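Cytosolic phospholipase A2 delta (Homo sapiens, PDB 5IZ5) hydrolyses glycerophospholipids at the sn-2 position in a calcium-dependent manner, with a preference for linoleic acid at that position. Local coordinates at residues R36-W40 against G134-L138; C108-Y113 against K126-Q130; L374-P378 against Q452-L456; V444-S450 against E521-L527. The protein carries 3 engineered substitutions. All coordinates share one frame; numbering follows the deposited sequence.

Contacts 1 and 2 belong to the N-terminal C2 domain, contacts 3 and 4 to the catalytic domain, and the pairs lie on opposite sides of the chain's centre. Contact 2 is nested within the loop that contact 1 closes; their centres are about 10 Å apart. Strands 124-129 (contact 2) and 137-146 (contact 1) are neighbours in one sheet, while 108-113 lies in the facing sheet. Both contacts come near Asp98 and Asp106, predicted to bind calcium. Contacts 3 and 4 alternate along the chain, centres about 13 Å apart, and Gln452 packs on Ile524. Contact 4 comes nearer catalysis: the side chains of Leu527 and Asp651, the probable proton acceptor, are about 12 Å apart.

Contact 1. Residues R36-W40 against G134-L138; sequences RNLRW and GEEEL
Arg36 and Glu137 form an antiparallel hydrogen-bonded pair, with Arg36 N to Glu137 O at 2.9 Å and Glu137 N to Arg36 O at 3.1 Å. Their side chains leave on the same face of the sheet and meet there in a salt bridge. The arginine chain bends at chi3 (-65°), which turns the guanidinium toward Glu137. Its NH2 reaches Glu137 OE1 at 2.7 Å, nearly straight and in the guanidinium plane, while NE adds a weak bond to the same oxygen. The carboxylate stands almost perpendicular to the guanidinium, so one oxygen takes both N-H groups. NH1 is paired with Glu34 and Asp139, which leaves this arginine among three carboxylates that probably stabilise its positive charge.

Beyond the pair the chain turns away at Asn37, whose backbone has positive phi (66°). Asn37 ND2 donates to Glu135 O at 2.7 Å, approaching from outside the carbonyl plane, and extends the polar contact past the last strand pair. Glu136 runs across Arg39, its OE2 3.4 Å from Arg39 CG, and the aliphatic part of the arginine does the touching.

The contact sits at one end of the C2 beta-sandwich, where strand 21-36 gives way to a loop and strand 137-146 begins. Strand 124-129 flanks it through Thr127, which touches both Arg36 and Glu137, while Leu38 and Leu138 reach inward to Ile96 of strand 91-98.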
loop_
_atom_site.group_PDB
_atom_site.type_symbol
_atom_site.label_atom_id
_atom_site.label_comp_id
_atom_site.label_asym_id
_atom_site.label_seq_id
_atom_site.Cartn_x
_atom_site.Cartn_y
_atom_site.Cartn_z
ATOM N N ARG B 36 39.438 -4.328 16.613
ATOM C CA ARG B 36 40.153 -5.412 17.287
ATOM C C ARG B 36 39.385 -6.729 17.232
ATOM O O ARG B 36 38.151 -6.741 17.234
ATOM C CB ARG B 36 40.394 -5.052 18.754
ATOM C CG ARG B 36 41.346 -3.891 18.985
ATOM C CD ARG B 36 41.387 -3.509 20.456
ATOM N NE ARG B 36 40.097 -2.985 20.913
ATOM C CZ ARG B 36 39.722 -1.707 20.860
ATOM N NH1 ARG B 36 40.533 -0.773 20.371
ATOM N NH2 ARG B 36 38.519 -1.357 21.306
ATOM N N ASN B 37 40.135 -7.827 17.191
ATOM C CA ASN B 37 39.594 -9.185 17.283
ATOM C C ASN B 37 38.711 -9.582 16.102
ATOM O O ASN B 37 37.736 -10.304 16.276
ATOM C CB ASN B 37 38.824 -9.376 18.600
ATOM C CG ASN B 37 39.581 -8.842 19.802
ATOM O OD1 ASN B 37 40.771 -9.099 19.959
ATOM N ND2 ASN B 37 38.893 -8.094 20.656
ATOM N N LEU B 38 39.049 -9.121 14.903
ATOM C CA LEU B 38 38.283 -9.501 13.715
ATOM C C LEU B 38 38.602 -10.943 13.306
ATOM O O LEU B 38 39.683 -11.448 13.573
ATOM C CB LEU B 38 38.578 -8.560 12.549
ATOM C CG LEU B 38 38.276 -7.071 12.740
ATOM C CD1 LEU B 38 38.619 -6.319 11.464
ATOM C CD2 LEU B 38 36.822 -6.828 13.125
ATOM N N ARG B 39 37.642 -11.584 12.650
ATOM C CA ARG B 39 37.748 -12.980 12.217
ATOM C C ARG B 39 38.686 -13.161 11.018
ATOM O O ARG B 39 38.655 -12.360 10.090
ATOM C CB ARG B 39 36.354 -13.478 11.839
ATOM C CG ARG B 39 35.319 -13.318 12.958
ATOM C CD ARG B 39 35.510 -14.329 14.078
ATOM N NE ARG B 39 35.295 -15.684 13.590
ATOM C CZ ARG B 39 35.608 -16.799 14.248
ATOM N NH1 ARG B 39 36.174 -16.755 15.452
ATOM N NH2 ARG B 39 35.356 -17.977 13.691
ATOM N N TRP B 40 39.490 -14.228 11.031
ATOM C CA TRP B 40 40.448 -14.509 9.952
ATOM C C TRP B 40 39.742 -14.976 8.674
ATOM O O TRP B 40 38.622 -15.486 8.727
ATOM C CB TRP B 40 41.457 -15.581 10.393
ATOM C CG TRP B 40 42.426 -15.152 11.472
ATOM C CD1 TRP B 40 42.231 -14.187 12.421
ATOM C CD2 TRP B 40 43.722 -15.708 11.734
ATOM N NE1 TRP B 40 43.329 -14.093 13.240
ATOM C CE2 TRP B 40 44.259 -15.016 12.844
ATOM C CE3 TRP B 40 44.488 -16.717 11.134
ATOM C CZ2 TRP B 40 45.524 -15.301 13.366
ATOM C CZ3 TRP B 40 45.747 -16.999 11.655
ATOM C CH2 TRP B 40 46.251 -16.292 12.761
ATOM N N GLY B 134 30.350 -11.128 22.252
ATOM C CA GLY B 134 31.095 -10.847 21.032
ATOM C C GLY B 134 32.326 -10.034 21.345
ATOM O O GLY B 134 32.272 -9.061 22.104
ATOM N N GLU B 135 33.435 -10.449 20.748
ATOM C CA GLU B 135 34.752 -9.986 21.123
ATOM C C GLU B 135 35.244 -8.913 20.152
ATOM O O GLU B 135 36.203 -8.228 20.447
ATOM C CB GLU B 135 35.702 -11.192 21.176
ATOM C CG GLU B 135 35.222 -12.291 22.115
ATOM C CD GLU B 135 36.187 -13.454 22.245
ATOM O OE1 GLU B 135 36.765 -13.877 21.222
ATOM O OE2 GLU B 135 36.354 -13.959 23.375
ATOM N N GLU B 136 34.551 -8.732 19.027
ATOM C CA GLU B 136 34.979 -7.792 17.982
ATOM C C GLU B 136 34.645 -6.354 18.428
ATOM O O GLU B 136 33.568 -6.114 18.967
ATOM C CB GLU B 136 34.297 -8.148 16.638
ATOM C CG GLU B 136 33.789 -9.591 16.534
ATOM C CD GLU B 136 33.743 -10.161 15.126
ATOM O OE1 GLU B 136 34.084 -9.441 14.156
ATOM O OE2 GLU B 136 33.367 -11.357 14.998
ATOM N N GLU B 137 35.573 -5.410 18.245
ATOM C CA GLU B 137 35.349 -4.012 18.656
ATOM C C GLU B 137 35.811 -3.002 17.612
ATOM O O GLU B 137 36.824 -3.218 16.953
ATOM C CB GLU B 137 36.063 -3.711 19.977
ATOM C CG GLU B 137 35.571 -4.547 21.146
ATOM C CD GLU B 137 36.197 -4.159 22.475
ATOM O OE1 GLU B 137 37.068 -3.261 22.512
ATOM O OE2 GLU B 137 35.809 -4.761 23.495
ATOM N N LEU B 138 35.067 -1.899 17.491
ATOM C CA LEU B 138 35.391 -0.802 16.572
ATOM C C LEU B 138 35.438 0.525 17.339
ATOM O O LEU B 138 34.445 0.924 17.954
ATOM C CB LEU B 138 34.326 -0.707 15.470
ATOM C CG LEU B 138 34.646 -0.072 14.102
ATOM C CD1 LEU B 138 33.413 0.624 13.536
ATOM C CD2 LEU B 138 35.812 0.904 14.120
#

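Contact 2. Residues C108-Y113 against K126-Q130; sequences CFKVLY and KTFSQ
An amide oxygen is modelled over an aromatic face here: Gln130 OE1 sits 2.9 Å above the plane of the Phe109 ring, displaced toward the rim. The assignment of the amide O and N is doubtful, since NE2 as built faces another donor, Lys110 N. Gln130 bends at chi2 (76°) to bring its amide across the ring, the two planes 34° apart. At the ring's edge, Phe109 CZ approaches the carbonyl oxygen Phe128 O at 3.5 Å.

Phe128 fills the middle of the contact. Val111 CG1 makes a CH-pi contact over its face, 4.3 Å from the ring centroid, and Val111 CG2 packs on Phe128 CD1. The far edge of Phe128 points at the face of Tyr113 in a T-shaped pair, centroids 5.1 Å apart. Tyr113 OH bonds to Glu117, which also forms a salt bridge with Lys126 NZ, so one carboxylate holds a side chain from each segment. With an alanine at Phe109, the Gln130 amide is likely to lose the ring it lies against, and a gap would open beside Phe128 and Leu138.

The two strands belong to the facing sheets of the C2 beta-sandwich, and Cys108 and Phe109 form a classic beta bulge opposite Ile96. Side-chain packing therefore joins these sheets. Its aromatic and apolar middle is secure, whereas a turned Gln130 amide, with NH2 over the ring and oxygen by Lys110 N, would probably suit both better.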
loop_
_atom_site.group_PDB
_atom_site.type_symbol
_atom_site.label_atom_id
_atom_site.label_comp_id
_atom_site.label_asym_id
_atom_site.label_seq_id
_atom_site.Cartn_x
_atom_site.Cartn_y
_atom_site.Cartn_z
ATOM N N CYS B 108 32.523 -8.722 8.195
ATOM C CA CYS B 108 32.938 -9.239 9.502
ATOM C C CYS B 108 32.453 -8.394 10.677
ATOM O O CYS B 108 32.642 -8.782 11.824
ATOM C CB CYS B 108 34.462 -9.426 9.571
ATOM S SG CYS B 108 35.470 -8.138 8.805
ATOM N N PHE B 109 31.819 -7.256 10.396
ATOM C CA PHE B 109 31.350 -6.359 11.448
ATOM C C PHE B 109 30.325 -5.373 10.889
ATOM O O PHE B 109 30.502 -4.850 9.790
ATOM C CB PHE B 109 32.528 -5.595 12.052
ATOM C CG PHE B 109 32.196 -4.861 13.320
ATOM C CD1 PHE B 109 32.406 -5.456 14.557
ATOM C CD2 PHE B 109 31.690 -3.566 13.279
ATOM C CE1 PHE B 109 32.110 -4.781 15.732
ATOM C CE2 PHE B 109 31.391 -2.886 14.447
ATOM C CZ PHE B 109 31.597 -3.494 15.675
ATOM N N LYS B 110 29.262 -5.124 11.653
ATOM C CA LYS B 110 28.223 -4.176 11.268
ATOM C C LYS B 110 27.555 -3.611 12.510
ATOM O O LYS B 110 27.125 -4.362 13.389
ATOM C CB LYS B 110 27.174 -4.844 10.374
ATOM C CG LYS B 110 26.001 -3.942 10.013
ATOM C CD LYS B 110 25.318 -4.383 8.726
ATOM C CE LYS B 110 23.909 -3.819 8.616
ATOM N NZ LYS B 110 23.369 -3.912 7.230
ATOM N N VAL B 111 27.488 -2.286 12.579
ATOM C CA VAL B 111 26.691 -1.604 13.588
ATOM C C VAL B 111 25.849 -0.493 12.960
ATOM O O VAL B 111 26.275 0.151 12.001
ATOM C CB VAL B 111 27.573 -1.038 14.723
ATOM C CG1 VAL B 111 28.503 0.056 14.218
ATOM C CG2 VAL B 111 26.711 -0.502 15.855
ATOM N N LEU B 112 24.643 -0.301 13.493
ATOM C CA LEU B 112 23.781 0.817 13.116
ATOM C C LEU B 112 23.729 1.751 14.302
ATOM O O LEU B 112 23.473 1.312 15.426
ATOM C CB LEU B 112 22.368 0.354 12.760
ATOM C CG LEU B 112 22.069 -0.141 11.360
ATOM C CD1 LEU B 112 23.262 -0.823 10.748
ATOM C CD2 LEU B 112 20.858 -1.064 11.356
ATOM N N TYR B 113 23.958 3.036 14.042
ATOM C CA TYR B 113 24.114 4.020 15.093
ATOM C C TYR B 113 23.270 5.264 14.840
ATOM O O TYR B 113 23.437 5.953 13.831
ATOM C CB TYR B 113 25.581 4.407 15.195
ATOM C CG TYR B 113 25.893 5.376 16.295
ATOM C CD1 TYR B 113 25.533 5.103 17.610
ATOM C CD2 TYR B 113 26.568 6.561 16.026
ATOM C CE1 TYR B 113 25.824 5.991 18.626
ATOM C CE2 TYR B 113 26.865 7.453 17.032
ATOM C CZ TYR B 113 26.494 7.166 18.329
ATOM O OH TYR B 113 26.797 8.059 19.323
ATOM N N LYS B 126 33.462 6.447 21.016
ATOM C CA LYS B 126 32.611 5.268 21.014
ATOM C C LYS B 126 33.419 4.009 20.697
ATOM O O LYS B 126 34.273 4.013 19.809
ATOM C CB LYS B 126 31.485 5.451 19.989
ATOM C CG LYS B 126 30.223 6.095 20.552
ATOM C CD LYS B 126 29.270 5.032 21.071
ATOM C CE LYS B 126 28.223 5.618 21.993
ATOM N NZ LYS B 126 27.082 4.683 22.187
ATOM N N THR B 127 33.158 2.946 21.456
ATOM C CA THR B 127 33.654 1.614 21.138
ATOM C C THR B 127 32.435 0.734 20.903
ATOM O O THR B 127 31.657 0.491 21.823
ATOM C CB THR B 127 34.525 1.032 22.271
ATOM O OG1 THR B 127 35.716 1.815 22.400
ATOM C CG2 THR B 127 34.920 -0.425 21.984
ATOM N N PHE B 128 32.270 0.270 19.668
ATOM C CA PHE B 128 31.108 -0.531 19.294
ATOM C C PHE B 128 31.426 -2.019 19.407
ATOM O O PHE B 128 32.478 -2.458 18.938
ATOM C CB PHE B 128 30.682 -0.199 17.865
ATOM C CG PHE B 128 30.169 1.210 17.689
ATOM C CD1 PHE B 128 28.924 1.571 18.179
ATOM C CD2 PHE B 128 30.919 2.166 17.013
ATOM C CE1 PHE B 128 28.438 2.860 18.016
ATOM C CE2 PHE B 128 30.440 3.459 16.843
ATOM C CZ PHE B 128 29.196 3.807 17.345
ATOM N N SER B 129 30.506 -2.778 20.006
ATOM C CA SER B 129 30.672 -4.219 20.233
ATOM C C SER B 129 29.565 -4.990 19.552
ATOM O O SER B 129 28.425 -4.549 19.563
ATOM C CB SER B 129 30.622 -4.563 21.718
ATOM O OG SER B 129 30.227 -5.915 21.904
ATOM N N GLN B 130 29.895 -6.168 19.025
ATOM C CA GLN B 130 28.965 -6.949 18.210
ATOM C C GLN B 130 27.872 -7.643 19.018
ATOM O O GLN B 130 26.676 -7.394 18.823
ATOM C CB GLN B 130 29.743 -8.019 17.435
ATOM C CG GLN B 130 29.100 -8.430 16.110
ATOM C CD GLN B 130 29.306 -7.392 15.029
ATOM O OE1 GLN B 130 29.560 -6.233 15.328
ATOM N NE2 GLN B 130 29.206 -7.808 13.767
#

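Contact 3. Residues L374-P378 against Q452-L456; sequences LYGDP and QRAAL
Tyr375 and Gln452 meet through the root of the tyrosine: Gln452 CD lies 3.5 Å from Tyr375 CB, and Gln452 OE1 approaches the same carbon. The glutamine is extended beyond CG (chi2 -172°), which carries its amide against Tyr375 CB; the side chains cross at about a right angle, yet amide and ring planes are only 26° apart. Neither polar end is spent on the other. Tyr375 OH bonds to Pro462 O, and Gln452 OE1 is held by Tyr466 OH, both beyond this pair. A leucine in place of Gln452 would probably leave the Tyr466 hydroxyl without this acceptor and let the side chain turn against Tyr375 CB.

Tyr375 has its CG beside the backbone N and opposite the carbonyl carbon (chi1 -80°), and this swings the ring along the 452-456 turn. Ala455 CB touches Tyr375 CD1 at 3.9 Å, and farther out Leu456 CD2 comes to the ring edge, 4.2 Å from Tyr375 CE1. Helix 367-375 follows strand 360-363 and the nucleophile Ser365 in the alpha/beta hydrolase catalytic domain; its C-terminal end meets a short 3-10 turn between helix 428-441 and strand 463-471, away from the active site.

Past the helix, the backbones close to 3.7 Å between Pro378 CA and Ala455 CA. The small side chain of Ala455 probably allows this approach; Ala455 CA lies 3.5 Å from Pro378 O, its C-H directed at the oxygen. The flank of the proline ring rests on the neighbouring alanine, with Pro378 CB 4.3 Å from Ala454 CB. Gln460 NE2 bridges the backbones by bonding to both Pro378 O and Ala454 O.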
loop_
_atom_site.group_PDB
_atom_site.type_symbol
_atom_site.label_atom_id
_atom_site.label_comp_id
_atom_site.label_asym_id
_atom_site.label_seq_id
_atom_site.Cartn_x
_atom_site.Cartn_y
_atom_site.Cartn_z
ATOM N N LEU B 374 -20.043 -0.986 -9.384
ATOM C CA LEU B 374 -21.065 0.022 -9.117
ATOM C C LEU B 374 -20.559 1.437 -9.345
ATOM O O LEU B 374 -21.235 2.239 -9.995
ATOM C CB LEU B 374 -21.596 -0.105 -7.691
ATOM C CG LEU B 374 -22.446 -1.352 -7.423
ATOM C CD1 LEU B 374 -22.778 -1.437 -5.942
ATOM C CD2 LEU B 374 -23.719 -1.362 -8.263
ATOM N N TYR B 375 -19.370 1.738 -8.826
ATOM C CA TYR B 375 -18.814 3.081 -8.952
ATOM C C TYR B 375 -18.355 3.441 -10.381
ATOM O O TYR B 375 -17.973 4.579 -10.633
ATOM C CB TYR B 375 -17.702 3.310 -7.926
ATOM C CG TYR B 375 -18.234 3.632 -6.550
ATOM C CD1 TYR B 375 -18.367 4.947 -6.128
ATOM C CD2 TYR B 375 -18.629 2.624 -5.676
ATOM C CE1 TYR B 375 -18.853 5.249 -4.871
ATOM C CE2 TYR B 375 -19.121 2.917 -4.414
ATOM C CZ TYR B 375 -19.232 4.229 -4.017
ATOM O OH TYR B 375 -19.722 4.519 -2.770
ATOM N N GLY B 376 -18.405 2.487 -11.307
ATOM C CA GLY B 376 -18.319 2.788 -12.730
ATOM C C GLY B 376 -19.518 3.570 -13.263
ATOM O O GLY B 376 -19.402 4.275 -14.263
ATOM N N ASP B 377 -20.669 3.432 -12.600
ATOM C CA ASP B 377 -21.859 4.240 -12.880
ATOM C C ASP B 377 -21.930 5.385 -11.866
ATOM O O ASP B 377 -22.148 5.138 -10.680
ATOM C CB ASP B 377 -23.116 3.361 -12.786
ATOM C CG ASP B 377 -24.417 4.152 -12.927
ATOM O OD1 ASP B 377 -24.387 5.367 -13.203
ATOM O OD2 ASP B 377 -25.489 3.551 -12.739
ATOM N N PRO B 378 -21.765 6.644 -12.326
ATOM C CA PRO B 378 -21.786 7.799 -11.408
ATOM C C PRO B 378 -23.097 7.998 -10.625
ATOM O O PRO B 378 -23.129 8.774 -9.669
ATOM C CB PRO B 378 -21.565 9.005 -12.337
ATOM C CG PRO B 378 -21.076 8.454 -13.624
ATOM C CD PRO B 378 -21.589 7.055 -13.731
ATOM N N GLN B 452 -13.975 7.351 -10.775
ATOM C CA GLN B 452 -14.983 7.241 -9.722
ATOM C C GLN B 452 -15.278 8.570 -9.019
ATOM O O GLN B 452 -16.280 8.684 -8.321
ATOM C CB GLN B 452 -14.567 6.189 -8.686
ATOM C CG GLN B 452 -14.436 4.787 -9.263
ATOM C CD GLN B 452 -14.213 3.719 -8.208
ATOM O OE1 GLN B 452 -14.241 3.983 -7.005
ATOM N NE2 GLN B 452 -13.987 2.498 -8.660
ATOM N N ARG B 453 -14.416 9.570 -9.198
ATOM C CA ARG B 453 -14.698 10.916 -8.692
ATOM C C ARG B 453 -16.015 11.482 -9.234
ATOM O O ARG B 453 -16.683 12.249 -8.545
ATOM C CB ARG B 453 -13.541 11.871 -9.004
ATOM C CG ARG B 453 -12.306 11.595 -8.156
ATOM C CD ARG B 453 -11.313 12.743 -8.174
ATOM N NE ARG B 453 -10.672 12.898 -9.477
ATOM C CZ ARG B 453 -9.490 12.385 -9.828
ATOM N NH1 ARG B 453 -8.775 11.645 -8.982
ATOM N NH2 ARG B 453 -9.022 12.616 -11.052
ATOM N N ALA B 454 -16.393 11.090 -10.450
ATOM C CA ALA B 454 -17.659 11.524 -11.037
ATOM C C ALA B 454 -18.854 11.041 -10.212
ATOM O O ALA B 454 -19.854 11.744 -10.103
ATOM C CB ALA B 454 -17.776 11.049 -12.479
ATOM N N ALA B 455 -18.734 9.859 -9.609
ATOM C CA ALA B 455 -19.774 9.317 -8.725
ATOM C C ALA B 455 -19.933 10.084 -7.412
ATOM O O ALA B 455 -20.872 9.830 -6.655
ATOM C CB ALA B 455 -19.488 7.856 -8.425
ATOM N N LEU B 456 -19.021 11.015 -7.138
ATOM C CA LEU B 456 -19.027 11.771 -5.894
ATOM C C LEU B 456 -19.212 13.283 -6.089
ATOM O O LEU B 456 -19.198 14.035 -5.111
ATOM C CB LEU B 456 -17.702 11.537 -5.169
ATOM C CG LEU B 456 -17.261 10.090 -4.960
ATOM C CD1 LEU B 456 -15.863 10.060 -4.366
ATOM C CD2 LEU B 456 -18.242 9.341 -4.066
#

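Contact 4. Residues V444-S450 against E521-L527; sequences VMDQKLS and EPRICFL
Glu521 grips Ser450 with both carboxylate oxygens: OE1 accepts from Ser450 OG at a short 2.5 Å and OE2 from Ser450 N at 3.0 Å, each through its syn lone pair. The glutamate is fully extended, with CG opposite the backbone N (chi1 -176°), and so reaches across to the other segment. Ile524 N donates to Gln447 O at 2.8 Å, joining the N-terminal end of helix 524-531 to the loop after helix 428-441 in the catalytic domain. Two waters add bridges, one from Met445 O to Cys525 N, the other from Leu449 N to Pro522 O.

Lys448 slides past Glu521 in the opposite direction; its aliphatic chain does the touching, while NZ turns back to a salt bridge with Asp446. Val444 CG1 lies over one face of the Arg523 guanidinium, 3.6 Å from NE, and that arginine is paired with Glu437 and Glu415. Deeper in, Leu449 CD2 meets Leu527 CD1 at 3.7 Å, beside Phe487.

Both oxygens of Glu521 thus accept from neutral donors, and Lys448 NZ, the nearest cation of these segments, stays 6.3 Å from Glu521 OE1, so any charge attraction is likely to be weak.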
loop_
_atom_site.group_PDB
_atom_site.type_symbol
_atom_site.label_atom_id
_atom_site.label_comp_id
_atom_site.label_asym_id
_atom_site.label_seq_id
_atom_site.Cartn_x
_atom_site.Cartn_y
_atom_site.Cartn_z
ATOM N N VAL B 444 -12.592 -6.206 -22.064
ATOM C CA VAL B 444 -11.799 -5.129 -21.493
ATOM C C VAL B 444 -12.754 -4.069 -20.950
ATOM O O VAL B 444 -13.642 -3.600 -21.664
ATOM C CB VAL B 444 -10.853 -4.505 -22.553
ATOM C CG1 VAL B 444 -10.227 -3.209 -22.049
ATOM C CG2 VAL B 444 -9.767 -5.501 -22.937
ATOM N N MET B 445 -12.562 -3.698 -19.687
ATOM C CA MET B 445 -13.439 -2.757 -19.007
ATOM C C MET B 445 -12.641 -1.496 -18.715
ATOM O O MET B 445 -11.932 -1.416 -17.710
ATOM C CB MET B 445 -13.971 -3.381 -17.715
ATOM C CG MET B 445 -15.120 -2.626 -17.062
ATOM S SD MET B 445 -16.481 -2.212 -18.178
ATOM C CE MET B 445 -16.783 -3.781 -18.985
ATOM N N ASP B 446 -12.752 -0.510 -19.603
ATOM C CA ASP B 446 -11.870 0.652 -19.566
ATOM C C ASP B 446 -12.371 1.723 -18.593
ATOM O O ASP B 446 -12.743 2.821 -18.994
ATOM C CB ASP B 446 -11.697 1.227 -20.979
ATOM C CG ASP B 446 -10.444 2.082 -21.121
ATOM O OD1 ASP B 446 -9.765 2.354 -20.101
ATOM O OD2 ASP B 446 -10.136 2.481 -22.265
ATOM N N GLN B 447 -12.381 1.381 -17.311
ATOM C CA GLN B 447 -12.742 2.304 -16.248
ATOM C C GLN B 447 -11.574 2.354 -15.281
ATOM O O GLN B 447 -10.853 1.369 -15.116
ATOM C CB GLN B 447 -14.011 1.837 -15.527
ATOM C CG GLN B 447 -15.268 1.946 -16.374
ATOM C CD GLN B 447 -16.480 1.268 -15.751
ATOM O OE1 GLN B 447 -16.375 0.543 -14.763
ATOM N NE2 GLN B 447 -17.647 1.508 -16.333
ATOM N N LYS B 448 -11.397 3.501 -14.640
ATOM C CA LYS B 448 -10.274 3.715 -13.738
ATOM C C LYS B 448 -10.744 4.271 -12.412
ATOM O O LYS B 448 -11.791 4.911 -12.337
ATOM C CB LYS B 448 -9.270 4.665 -14.381
ATOM C CG LYS B 448 -8.751 4.169 -15.723
ATOM C CD LYS B 448 -7.721 5.116 -16.314
ATOM C CE LYS B 448 -7.384 4.849 -17.769
ATOM N NZ LYS B 448 -7.680 3.471 -18.240
ATOM N N LEU B 449 -9.955 4.036 -11.367
ATOM C CA LEU B 449 -10.285 4.515 -10.035
ATOM C C LEU B 449 -10.529 6.025 -10.014
ATOM O O LEU B 449 -11.440 6.493 -9.340
ATOM C CB LEU B 449 -9.185 4.145 -9.033
ATOM C CG LEU B 449 -9.355 4.646 -7.593
ATOM C CD1 LEU B 449 -10.710 4.265 -7.015
ATOM C CD2 LEU B 449 -8.238 4.098 -6.716
ATOM N N SER B 450 -9.714 6.779 -10.746
ATOM C CA SER B 450 -9.865 8.233 -10.811
ATOM C C SER B 450 -11.219 8.646 -11.394
ATOM O O SER B 450 -11.762 9.672 -11.010
ATOM C CB SER B 450 -8.740 8.857 -11.638
ATOM O OG SER B 450 -8.775 8.408 -12.977
ATOM N N GLU B 521 -2.328 5.646 -15.598
ATOM C CA GLU B 521 -3.177 4.988 -14.607
ATOM C C GLU B 521 -3.733 3.706 -15.206
ATOM O O GLU B 521 -4.226 3.715 -16.323
ATOM C CB GLU B 521 -4.334 5.893 -14.177
ATOM C CG GLU B 521 -5.196 5.303 -13.062
ATOM C CD GLU B 521 -6.363 6.188 -12.656
ATOM O OE1 GLU B 521 -6.568 7.249 -13.281
ATOM O OE2 GLU B 521 -7.086 5.818 -11.705
ATOM N N PRO B 522 -3.642 2.591 -14.471
ATOM C CA PRO B 522 -4.153 1.359 -15.051
ATOM C C PRO B 522 -5.673 1.244 -15.013
ATOM O O PRO B 522 -6.348 1.952 -14.277
ATOM C CB PRO B 522 -3.538 0.279 -14.172
ATOM C CG PRO B 522 -3.352 0.941 -12.855
ATOM C CD PRO B 522 -2.998 2.363 -13.169
ATOM N N ARG B 523 -6.167 0.342 -15.843
ATOM C CA ARG B 523 -7.534 -0.142 -15.822
ATOM C C ARG B 523 -7.855 -0.674 -14.416
ATOM O O ARG B 523 -6.974 -1.212 -13.747
ATOM C CB ARG B 523 -7.634 -1.279 -16.846
ATOM C CG ARG B 523 -8.888 -1.302 -17.663
ATOM C CD ARG B 523 -8.663 -1.909 -19.037
ATOM N NE ARG B 523 -8.344 -3.343 -19.019
ATOM C CZ ARG B 523 -7.213 -3.896 -19.475
ATOM N NH1 ARG B 523 -6.223 -3.156 -19.972
ATOM N NH2 ARG B 523 -7.061 -5.214 -19.430
ATOM N N ILE B 524 -9.107 -0.540 -13.974
ATOM C CA ILE B 524 -9.461 -0.883 -12.592
ATOM C C ILE B 524 -9.270 -2.364 -12.237
ATOM O O ILE B 524 -9.010 -2.679 -11.075
ATOM C CB ILE B 524 -10.889 -0.413 -12.187
ATOM C CG1 ILE B 524 -11.058 -0.552 -10.666
ATOM C CG2 ILE B 524 -11.964 -1.192 -12.928
ATOM C CD1 ILE B 524 -11.501 0.702 -9.965
ATOM N N CYS B 525 -9.357 -3.255 -13.222
ATOM C CA CYS B 525 -9.103 -4.676 -12.976
ATOM C C CYS B 525 -7.724 -4.932 -12.358
ATOM O O CYS B 525 -7.557 -5.904 -11.630
ATOM C CB CYS B 525 -9.269 -5.512 -14.250
ATOM S SG CYS B 525 -8.137 -5.122 -15.606
ATOM N N PHE B 526 -6.754 -4.058 -12.631
ATOM C CA PHE B 526 -5.415 -4.196 -12.056
ATOM C C PHE B 526 -5.397 -3.852 -10.580
ATOM O O PHE B 526 -4.622 -4.430 -9.829
ATOM C CB PHE B 526 -4.373 -3.379 -12.837
ATOM C CG PHE B 526 -4.115 -3.926 -14.202
ATOM C CD1 PHE B 526 -3.193 -4.949 -14.398
ATOM C CD2 PHE B 526 -4.839 -3.463 -15.292
ATOM C CE1 PHE B 526 -2.986 -5.483 -15.661
ATOM C CE2 PHE B 526 -4.633 -3.986 -16.555
ATOM C CZ PHE B 526 -3.710 -4.998 -16.738
ATOM N N LEU B 527 -6.239 -2.916 -10.160
ATOM C CA LEU B 527 -6.385 -2.637 -8.744
ATOM C C LEU B 527 -7.223 -3.724 -8.068
ATOM O O LEU B 527 -6.896 -4.159 -6.972
ATOM C CB LEU B 527 -7.001 -1.259 -8.510
ATOM C CG LEU B 527 -6.177 -0.065 -8.992
ATOM C CD1 LEU B 527 -6.826 1.220 -8.512
ATOM C CD2 LEU B 527 -4.732 -0.122 -8.514
HETATM O O HOH W 1 -10.932 -3.260 -15.746
HETATM O O HOH W 2 -7.672 2.311 -11.782
#